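Local coordinates for Blr3880 protein (Bradyrhizobium japonicum, PDB 2OOD), which probably catalyses the zinc-dependent hydrolytic deamination of guanine to xanthine and ammonia in purine breakdown, at residues H79-Q84 against G324-G329; I203-A208 against V231-S236; T132-A137 against N157-A162. All blocks are in the same frame, centred on the assembly; numbering follows the deposited sequence.

Interaction 1: H79-Q84 against G324-G329; sequences HIHLPQ and GTDVGG. With ZN (zinc ion), chain B; GUN (guanine), chain C.
H79, H81 and D326 converge on a single zinc ion, each lending it one side-chain atom. H79 NE2 stands 2.2 Å from the zinc and H81 NE2 2.1 Å from it. The carboxylate takes a third position through D326 OD1, at 2.5 Å. Guanine N2, a water and NE2 of H234 complete the sphere. D326 OD1 comes in at the edge of both imidazoles, in their planes, while its carboxylate is twisted 58° from the ring of H79 and 62° from that of H81. H79 runs alongside D326 because its CG swings opposite the backbone N (chi1 -164°), which carries both side chains into the site together. The second oxygen, D326 OD2, lies 2.8 Å from guanine N2 and is hydrogen-bonded to S298; with OD1 on the zinc as well, the carboxylate is held against rotation.

One shell further out, Q84 reaches back with an extended chain and sets NE2 3.0 Å above the ring plane of H81, offset toward the rim. E107 holds that same amide nitrogen, and F138 stacks on the H81 ring. The Q84 amide oxygen faces the backbone at G328, whose phi and psi call for glycine and where a CB would collide with Q84 OE1. Away from the metal, I80 CG2 packs obliquely on V327 CB at 3.7 Å, and T325 OG1 turns to D77. The His-X-His pair ending strand 70-81 and the aspartate following strand 320-323 are, with H234, metal ligands characteristic of the amidohydrolase barrel.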
loop_
_atom_site.group_PDB
_atom_site.type_symbol
_atom_site.label_atom_id
_atom_site.label_comp_id
_atom_site.label_asym_id
_atom_site.label_seq_id
_atom_site.Cartn_x
_atom_site.Cartn_y
_atom_site.Cartn_z
ATOM N N HIS A 79 10.560 -13.501 -5.720
ATOM C CA HIS A 79 9.704 -13.557 -6.891
ATOM C C HIS A 79 9.537 -12.248 -7.657
ATOM O O HIS A 79 8.582 -11.519 -7.404
ATOM C CB HIS A 79 8.328 -14.051 -6.452
ATOM C CG HIS A 79 7.461 -14.529 -7.572
ATOM N ND1 HIS A 79 7.207 -15.863 -7.789
ATOM C CD2 HIS A 79 6.767 -13.855 -8.517
ATOM C CE1 HIS A 79 6.389 -15.992 -8.820
ATOM N NE2 HIS A 79 6.108 -14.788 -9.280
ATOM N N ILE A 80 10.451 -11.947 -8.581
ATOM C CA ILE A 80 10.344 -10.734 -9.409
ATOM C C ILE A 80 10.443 -11.135 -10.865
ATOM O O ILE A 80 10.948 -12.202 -11.187
ATOM C CB ILE A 80 11.470 -9.682 -9.176
ATOM C CG1 ILE A 80 12.464 -10.180 -8.142
ATOM C CG2 ILE A 80 10.876 -8.337 -8.794
ATOM C CD1 ILE A 80 13.351 -11.274 -8.659
ATOM N N HIS A 81 9.957 -10.269 -11.744
ATOM C CA HIS A 81 9.994 -10.499 -13.182
ATOM C C HIS A 81 10.860 -9.399 -13.787
ATOM O O HIS A 81 10.400 -8.275 -13.974
ATOM C CB HIS A 81 8.580 -10.423 -13.771
ATOM C CG HIS A 81 7.720 -11.613 -13.473
ATOM N ND1 HIS A 81 7.715 -12.742 -14.259
ATOM C CD2 HIS A 81 6.805 -11.829 -12.499
ATOM C CE1 HIS A 81 6.829 -13.602 -13.785
ATOM N NE2 HIS A 81 6.262 -13.073 -12.717
ATOM N N LEU A 82 12.111 -9.728 -14.086
ATOM C CA LEU A 82 13.050 -8.772 -14.669
ATOM C C LEU A 82 12.499 -7.952 -15.840
ATOM O O LEU A 82 12.571 -6.721 -15.830
ATOM C CB LEU A 82 14.324 -9.498 -15.119
ATOM C CG LEU A 82 15.116 -8.858 -16.265
ATOM C CD1 LEU A 82 15.672 -7.514 -15.838
ATOM C CD2 LEU A 82 16.235 -9.791 -16.686
ATOM N N PRO A 83 11.946 -8.621 -16.865
ATOM C CA PRO A 83 11.409 -7.908 -18.023
ATOM C C PRO A 83 10.149 -7.082 -17.773
ATOM O O PRO A 83 9.618 -6.475 -18.699
ATOM C CB PRO A 83 11.189 -9.024 -19.038
ATOM C CG PRO A 83 10.801 -10.163 -18.171
ATOM C CD PRO A 83 11.775 -10.076 -17.023
ATOM N N GLN A 84 9.673 -7.046 -16.534
ATOM C CA GLN A 84 8.479 -6.271 -16.226
ATOM C C GLN A 84 8.806 -4.984 -15.468
ATOM O O GLN A 84 7.909 -4.233 -15.064
ATOM C CB GLN A 84 7.504 -7.128 -15.432
ATOM C CG GLN A 84 6.855 -8.204 -16.272
ATOM C CD GLN A 84 6.033 -9.166 -15.451
ATOM O OE1 GLN A 84 5.387 -8.770 -14.489
ATOM N NE2 GLN A 84 6.040 -10.436 -15.832
ATOM N N GLY A 324 7.439 -12.069 -1.623
ATOM C CA GLY A 324 7.807 -11.587 -2.938
ATOM C C GLY A 324 7.135 -10.304 -3.366
ATOM O O GLY A 324 6.013 -10.026 -2.963
ATOM N N THR A 325 7.824 -9.517 -4.179
ATOM C CA THR A 325 7.280 -8.260 -4.680
ATOM C C THR A 325 6.414 -8.586 -5.878
ATOM O O THR A 325 5.273 -8.152 -5.986
ATOM C CB THR A 325 8.396 -7.295 -5.154
ATOM O OG1 THR A 325 9.269 -7.984 -6.054
ATOM C CG2 THR A 325 9.193 -6.767 -3.975
ATOM N N ASP A 326 6.988 -9.382 -6.769
ATOM C CA ASP A 326 6.341 -9.794 -7.999
ATOM C C ASP A 326 6.153 -8.596 -8.919
ATOM O O ASP A 326 5.080 -8.415 -9.502
ATOM C CB ASP A 326 4.988 -10.434 -7.711
ATOM C CG ASP A 326 4.427 -11.154 -8.921
ATOM O OD1 ASP A 326 5.213 -11.901 -9.544
ATOM O OD2 ASP A 326 3.226 -10.992 -9.249
ATOM N N VAL A 327 7.200 -7.782 -9.053
ATOM C CA VAL A 327 7.112 -6.609 -9.903
ATOM C C VAL A 327 6.535 -6.938 -11.276
ATOM O O VAL A 327 6.987 -7.818 -12.000
ATOM C CB VAL A 327 8.462 -5.896 -10.046
ATOM C CG1 VAL A 327 8.417 -4.917 -11.207
ATOM C CG2 VAL A 327 8.756 -5.142 -8.775
ATOM N N GLY A 328 5.510 -6.173 -11.605
ATOM C CA GLY A 328 4.768 -6.339 -12.823
ATOM C C GLY A 328 3.411 -6.468 -12.176
ATOM O O GLY A 328 2.639 -5.511 -12.129
ATOM N N GLY A 329 3.157 -7.651 -11.624
ATOM C CA GLY A 329 1.904 -7.909 -10.952
ATOM C C GLY A 329 1.811 -6.979 -9.767
ATOM O O GLY A 329 0.777 -6.355 -9.546
HETATM ZN ZN ZN B . 5.191 -13.884 -11.064
HETATM N N9 GUN C . 2.613 -16.559 -14.399
HETATM C C8 GUN C . 1.615 -16.618 -15.314
HETATM N N7 GUN C . 0.771 -15.643 -15.137
HETATM C C5 GUN C . 1.172 -14.880 -14.097
HETATM C C6 GUN C . 0.664 -13.705 -13.452
HETATM O O6 GUN C . -0.369 -13.147 -13.841
HETATM N N1 GUN C . 1.382 -13.193 -12.374
HETATM C C2 GUN C . 2.547 -13.805 -11.935
HETATM N N2 GUN C . 3.249 -13.268 -10.867
HETATM N N3 GUN C . 3.020 -14.889 -12.523
HETATM C C4 GUN C . 2.371 -15.459 -13.591
HETATM O O HOH W 1 4.398 -11.497 -11.501
#

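Interaction 2: I203-A208 against V231-S236; sequences ITPRFA and VNTHIS. With ZN (zinc ion), chain B; GUN (guanine), chain C.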
loop_
_atom_site.group_PDB
_atom_site.type_symbol
_atom_site.label_atom_id
_atom_site.label_comp_id
_atom_site.label_asym_id
_atom_site.label_seq_id
_atom_site.Cartn_x
_atom_site.Cartn_y
_atom_site.Cartn_z
ATOM N N ILE A 203 15.474 -23.849 -13.012
ATOM C CA ILE A 203 14.727 -24.372 -14.153
ATOM C C ILE A 203 13.439 -23.575 -14.054
ATOM O O ILE A 203 12.795 -23.578 -13.003
ATOM C CB ILE A 203 14.376 -25.858 -13.972
ATOM C CG1 ILE A 203 15.624 -26.660 -13.586
ATOM C CG2 ILE A 203 13.761 -26.398 -15.252
ATOM C CD1 ILE A 203 16.631 -26.770 -14.677
ATOM N N THR A 204 13.037 -22.903 -15.124
ATOM C CA THR A 204 11.844 -22.092 -15.001
ATOM C C THR A 204 10.668 -22.225 -15.952
ATOM O O THR A 204 10.584 -21.514 -16.958
ATOM C CB THR A 204 12.215 -20.596 -14.959
ATOM O OG1 THR A 204 13.171 -20.373 -13.920
ATOM C CG2 THR A 204 10.988 -19.748 -14.676
ATOM N N PRO A 205 9.747 -23.155 -15.657
ATOM C CA PRO A 205 8.575 -23.302 -16.518
ATOM C C PRO A 205 7.666 -22.198 -15.960
ATOM O O PRO A 205 7.204 -22.289 -14.826
ATOM C CB PRO A 205 8.071 -24.698 -16.172
ATOM C CG PRO A 205 8.419 -24.820 -14.721
ATOM C CD PRO A 205 9.824 -24.257 -14.681
ATOM N N ARG A 206 7.437 -21.148 -16.736
ATOM C CA ARG A 206 6.634 -20.030 -16.266
ATOM C C ARG A 206 5.437 -20.427 -15.408
ATOM O O ARG A 206 5.355 -20.039 -14.241
ATOM C CB ARG A 206 6.181 -19.181 -17.443
ATOM C CG ARG A 206 5.618 -17.853 -17.027
ATOM C CD ARG A 206 5.979 -16.820 -18.043
ATOM N NE ARG A 206 5.471 -15.507 -17.674
ATOM C CZ ARG A 206 5.833 -14.378 -18.268
ATOM N NH1 ARG A 206 6.712 -14.399 -19.263
ATOM N NH2 ARG A 206 5.314 -13.229 -17.871
ATOM N N PHE A 207 4.506 -21.186 -15.979
ATOM C CA PHE A 207 3.345 -21.639 -15.225
ATOM C C PHE A 207 2.555 -22.670 -16.022
ATOM O O PHE A 207 2.439 -22.571 -17.246
ATOM C CB PHE A 207 2.471 -20.441 -14.809
ATOM C CG PHE A 207 1.748 -19.782 -15.943
ATOM C CD1 PHE A 207 2.409 -19.460 -17.127
ATOM C CD2 PHE A 207 0.399 -19.453 -15.817
ATOM C CE1 PHE A 207 1.733 -18.824 -18.177
ATOM C CE2 PHE A 207 -0.288 -18.812 -16.870
ATOM C CZ PHE A 207 0.384 -18.500 -18.045
ATOM N N ALA A 208 2.032 -23.670 -15.316
ATOM C CA ALA A 208 1.290 -24.766 -15.927
ATOM C C ALA A 208 0.381 -24.325 -17.055
ATOM O O ALA A 208 0.377 -24.926 -18.130
ATOM C CB ALA A 208 0.487 -25.516 -14.867
ATOM N N VAL A 231 14.059 -24.816 -8.995
ATOM C CA VAL A 231 12.888 -24.870 -9.876
ATOM C C VAL A 231 12.019 -23.695 -9.427
ATOM O O VAL A 231 11.681 -23.580 -8.250
ATOM C CB VAL A 231 12.090 -26.192 -9.732
ATOM C CG1 VAL A 231 10.988 -26.243 -10.778
ATOM C CG2 VAL A 231 13.012 -27.383 -9.893
ATOM N N ASN A 232 11.671 -22.822 -10.361
ATOM C CA ASN A 232 10.895 -21.629 -10.048
ATOM C C ASN A 232 9.681 -21.520 -10.960
ATOM O O ASN A 232 9.812 -21.595 -12.177
ATOM C CB ASN A 232 11.813 -20.406 -10.199
ATOM C CG ASN A 232 11.111 -19.092 -9.920
ATOM O OD1 ASN A 232 10.336 -18.974 -8.969
ATOM N ND2 ASN A 232 11.400 -18.088 -10.737
ATOM N N THR A 233 8.499 -21.339 -10.373
ATOM C CA THR A 233 7.271 -21.241 -11.165
ATOM C C THR A 233 6.118 -20.539 -10.431
ATOM O O THR A 233 6.314 -19.932 -9.384
ATOM C CB THR A 233 6.797 -22.659 -11.607
ATOM O OG1 THR A 233 5.779 -22.538 -12.605
ATOM C CG2 THR A 233 6.253 -23.438 -10.424
ATOM N N HIS A 234 4.919 -20.613 -11.005
ATOM C CA HIS A 234 3.722 -20.020 -10.406
ATOM C C HIS A 234 2.702 -21.110 -10.140
ATOM O O HIS A 234 2.635 -22.098 -10.869
ATOM C CB HIS A 234 3.109 -18.981 -11.332
ATOM C CG HIS A 234 4.033 -17.854 -11.651
ATOM N ND1 HIS A 234 4.813 -17.833 -12.784
ATOM C CD2 HIS A 234 4.317 -16.718 -10.976
ATOM C CE1 HIS A 234 5.534 -16.726 -12.798
ATOM N NE2 HIS A 234 5.251 -16.031 -11.712
ATOM N N ILE A 235 1.895 -20.928 -9.104
ATOM C CA ILE A 235 0.907 -21.940 -8.758
ATOM C C ILE A 235 -0.329 -21.355 -8.075
ATOM O O ILE A 235 -0.214 -20.573 -7.138
ATOM C CB ILE A 235 1.569 -23.013 -7.834
ATOM C CG1 ILE A 235 0.621 -24.177 -7.576
ATOM C CG2 ILE A 235 1.967 -22.391 -6.511
ATOM C CD1 ILE A 235 1.258 -25.286 -6.763
ATOM N N SER A 236 -1.508 -21.710 -8.578
ATOM C CA SER A 236 -2.776 -21.276 -7.989
ATOM C C SER A 236 -2.932 -19.788 -7.674
ATOM O O SER A 236 -3.357 -19.435 -6.573
ATOM C CB SER A 236 -3.007 -22.057 -6.701
ATOM O OG SER A 236 -2.786 -23.434 -6.920
HETATM ZN ZN ZN B . 5.191 -13.884 -11.064
HETATM N N9 GUN C . 2.613 -16.559 -14.399
HETATM C C8 GUN C . 1.615 -16.618 -15.314
HETATM N N7 GUN C . 0.771 -15.643 -15.137
HETATM C C5 GUN C . 1.172 -14.880 -14.097
HETATM C C6 GUN C . 0.664 -13.705 -13.452
HETATM O O6 GUN C . -0.369 -13.147 -13.841
HETATM N N1 GUN C . 1.382 -13.193 -12.374
HETATM C C2 GUN C . 2.547 -13.805 -11.935
HETATM N N2 GUN C . 3.249 -13.268 -10.867
HETATM N N3 GUN C . 3.020 -14.889 -12.523
HETATM C C4 GUN C . 2.371 -15.459 -13.591
HETATM O O HOH W 2 13.861 -18.257 -12.255
HETATM O O HOH W 1 4.398 -11.497 -11.501
#
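I203 and V231 pair as neighbours in parallel strands of the barrel wall, near the C-terminal ends of those strands, and by F207 and H234 this pairing has opened into the guanine pocket. The short strand segments run 18° apart. A backbone bond of 3.0 Å from N232 N to I203 O holds the regular part. Next along, T204 and N232 run beside each other from neighbouring strands, and a water joins them, giving a hydrogen to T204 OG1 and accepting one from N232 ND2. T204 OG1 is also hydrogen-bonded to A202 O. Beyond P205, which has no N-H to offer, side chains carry most of the bonding. T233 OG1 donates to P205 O at 2.7 Å, and Y259 is a further partner of this hydroxyl.

Strand 199-205, helix 213-225 and strand 230-234 form one beta-alpha-beta unit of the TIM barrel, and ligands are held at the C-terminal ends of its strands. There H234 ND1 donates to R206 O over 2.7 Å at 156°, arriving above the carbonyl plane. With H234 NE2 2.2 Å from the zinc, the imidazole is gripped at both ends and cannot turn freely. Guanine N9 lies over one face of this ring. F207 CB rests 3.8 Å from H234 CB, and a chi1 of 70° sets its ring so that guanine C8 sits 3.0 Å above the centre of one face of F207. With an alanine here the aromatic face is gone, and the five-membered ring of guanine is likely to be left loosely held. The R206 guanidinium heads off to a salt bridge with E107.

Interaction 3: T132-A137 against N157-A162; sequences TTTCQA and NMRVIA
Q136 lays its side chain, ending in a flat amide, obliquely across I161, so that the amide end comes beside the I161 CG2 methyl. Its aliphatic part does the firm touching, Q136 CG lying 3.8 Å from I161 CB. The other flat group, the guanidinium of R159, leads away from T134 to a salt bridge with E403. The two segments belong to strands 132-138 and 160-166, adjacent parallel strands joined through helix 143-156 in a beta-alpha-beta unit of the amidohydrolase barrel. N157 closes that helix as the C-prime residue of a Schellman motif.

Pairing is regular around I161: its N donates to C135 O at 3.0 Å, and I161 O accepts from A137 N at 2.8 Å. C135 and V160 share the sheet face opposite Q136 and I161, and there C135 meets L127 of helix 113-129. T134 lies alongside R159; its OG1 sits beside the backbone N (chi1 -57°), which leaves CG2 anti to that N and against R159 O. Just ahead of the paired residues a water bridges the two segments, donating to T133 O at 2.8 Å and accepting from R159 N at 2.9 Å.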
loop_
_atom_site.group_PDB
_atom_site.type_symbol
_atom_site.label_atom_id
_atom_site.label_comp_id
_atom_site.label_asym_id
_atom_site.label_seq_id
_atom_site.Cartn_x
_atom_site.Cartn_y
_atom_site.Cartn_z
ATOM N N THR A 132 16.782 -4.653 -1.432
ATOM C CA THR A 132 16.905 -6.048 -1.855
ATOM C C THR A 132 18.289 -6.337 -2.400
ATOM O O THR A 132 18.725 -5.703 -3.350
ATOM C CB THR A 132 15.886 -6.410 -2.961
ATOM O OG1 THR A 132 14.553 -6.267 -2.456
ATOM C CG2 THR A 132 16.085 -7.841 -3.419
ATOM N N THR A 133 18.968 -7.306 -1.799
ATOM C CA THR A 133 20.301 -7.685 -2.236
ATOM C C THR A 133 20.304 -9.034 -2.951
ATOM O O THR A 133 21.232 -9.339 -3.696
ATOM C CB THR A 133 21.271 -7.753 -1.049
ATOM O OG1 THR A 133 20.761 -8.655 -0.064
ATOM C CG2 THR A 133 21.443 -6.394 -0.432
ATOM N N THR A 134 19.267 -9.837 -2.724
ATOM C CA THR A 134 19.146 -11.158 -3.351
ATOM C C THR A 134 17.723 -11.365 -3.858
ATOM O O THR A 134 16.757 -11.014 -3.178
ATOM C CB THR A 134 19.480 -12.290 -2.352
ATOM O OG1 THR A 134 20.807 -12.102 -1.831
ATOM C CG2 THR A 134 19.391 -13.645 -3.030
ATOM N N CYS A 135 17.589 -11.941 -5.048
ATOM C CA CYS A 135 16.266 -12.171 -5.622
ATOM C C CYS A 135 16.204 -13.380 -6.554
ATOM O O CYS A 135 17.202 -13.769 -7.157
ATOM C CB CYS A 135 15.809 -10.930 -6.398
ATOM S SG CYS A 135 16.691 -10.668 -7.970
ATOM N N GLN A 136 15.022 -13.981 -6.651
ATOM C CA GLN A 136 14.796 -15.110 -7.540
ATOM C C GLN A 136 13.985 -14.488 -8.667
ATOM O O GLN A 136 12.807 -14.191 -8.499
ATOM C CB GLN A 136 13.997 -16.202 -6.838
ATOM C CG GLN A 136 13.658 -17.374 -7.734
ATOM C CD GLN A 136 13.154 -18.557 -6.954
ATOM O OE1 GLN A 136 12.287 -18.416 -6.101
ATOM N NE2 GLN A 136 13.692 -19.735 -7.241
ATOM N N ALA A 137 14.623 -14.292 -9.816
ATOM C CA ALA A 137 13.973 -13.630 -10.934
ATOM C C ALA A 137 13.498 -14.427 -12.134
ATOM O O ALA A 137 14.150 -15.366 -12.593
ATOM C CB ALA A 137 14.865 -12.507 -11.423
ATOM N N ASN A 157 28.507 -8.536 -8.024
ATOM C CA ASN A 157 28.733 -9.723 -7.207
ATOM C C ASN A 157 27.613 -9.980 -6.205
ATOM O O ASN A 157 27.845 -10.106 -4.999
ATOM C CB ASN A 157 30.077 -9.632 -6.484
ATOM C CG ASN A 157 30.601 -10.997 -6.072
ATOM O OD1 ASN A 157 30.229 -12.010 -6.666
ATOM N ND2 ASN A 157 31.478 -11.031 -5.070
HETATM N N MSE A 158 26.394 -10.073 -6.725
HETATM C CA MSE A 158 25.216 -10.318 -5.906
HETATM C C MSE A 158 24.744 -11.750 -6.094
HETATM O O MSE A 158 24.849 -12.299 -7.194
HETATM C CB MSE A 158 24.090 -9.383 -6.319
HETATM C CG MSE A 158 24.427 -7.923 -6.219
HETATM SE SE MSE A 158 22.989 -6.830 -6.968
HETATM C CE MSE A 158 23.479 -6.902 -8.851
ATOM N N ARG A 159 24.234 -12.362 -5.027
ATOM C CA ARG A 159 23.723 -13.715 -5.146
ATOM C C ARG A 159 22.345 -13.561 -5.765
ATOM O O ARG A 159 21.520 -12.788 -5.278
ATOM C CB ARG A 159 23.619 -14.401 -3.787
ATOM C CG ARG A 159 23.108 -15.822 -3.893
ATOM C CD ARG A 159 23.412 -16.608 -2.643
ATOM N NE ARG A 159 24.838 -16.895 -2.505
ATOM C CZ ARG A 159 25.555 -17.597 -3.382
ATOM N NH1 ARG A 159 24.984 -18.090 -4.476
ATOM N NH2 ARG A 159 26.848 -17.815 -3.162
ATOM N N VAL A 160 22.109 -14.291 -6.847
ATOM C CA VAL A 160 20.853 -14.201 -7.563
ATOM C C VAL A 160 20.423 -15.538 -8.148
ATOM O O VAL A 160 21.254 -16.286 -8.663
ATOM C CB VAL A 160 20.977 -13.178 -8.716
ATOM C CG1 VAL A 160 19.771 -13.260 -9.623
ATOM C CG2 VAL A 160 21.116 -11.776 -8.153
ATOM N N ILE A 161 19.123 -15.832 -8.055
ATOM C CA ILE A 161 18.549 -17.062 -8.605
ATOM C C ILE A 161 17.796 -16.648 -9.865
ATOM O O ILE A 161 16.944 -15.768 -9.811
ATOM C CB ILE A 161 17.491 -17.716 -7.672
ATOM C CG1 ILE A 161 17.936 -17.683 -6.212
ATOM C CG2 ILE A 161 17.283 -19.167 -8.083
ATOM C CD1 ILE A 161 18.995 -18.685 -5.882
ATOM N N ALA A 162 18.096 -17.274 -10.996
ATOM C CA ALA A 162 17.394 -16.935 -12.227
ATOM C C ALA A 162 17.505 -18.035 -13.278
ATOM O O ALA A 162 18.186 -19.040 -13.072
ATOM C CB ALA A 162 17.925 -15.623 -12.780
HETATM O O HOH W 3 23.783 -10.353 -3.006
#

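In the fold
Interactions 1 and 2 share the zinc and guanine: H79 NE2 and H234 NE2 are 2.9 Å apart, and H81 NE2 lies 3.3 Å from H234 NE2. Their outer shells meet as well, since Q84 and R206 both turn to E107. Interaction 3 belongs to the barrel wall, one layer out from the metal. It joins interaction 1 through a probable hydrogen bond of 3.3 Å between I80 N and Q136 O, next to the zinc ligands H79 and H81, and packs on interaction 2 where N232 OD1 comes 3.5 Å from Q136 CD. The side chain of Q136 is still about 10 Å from the zinc.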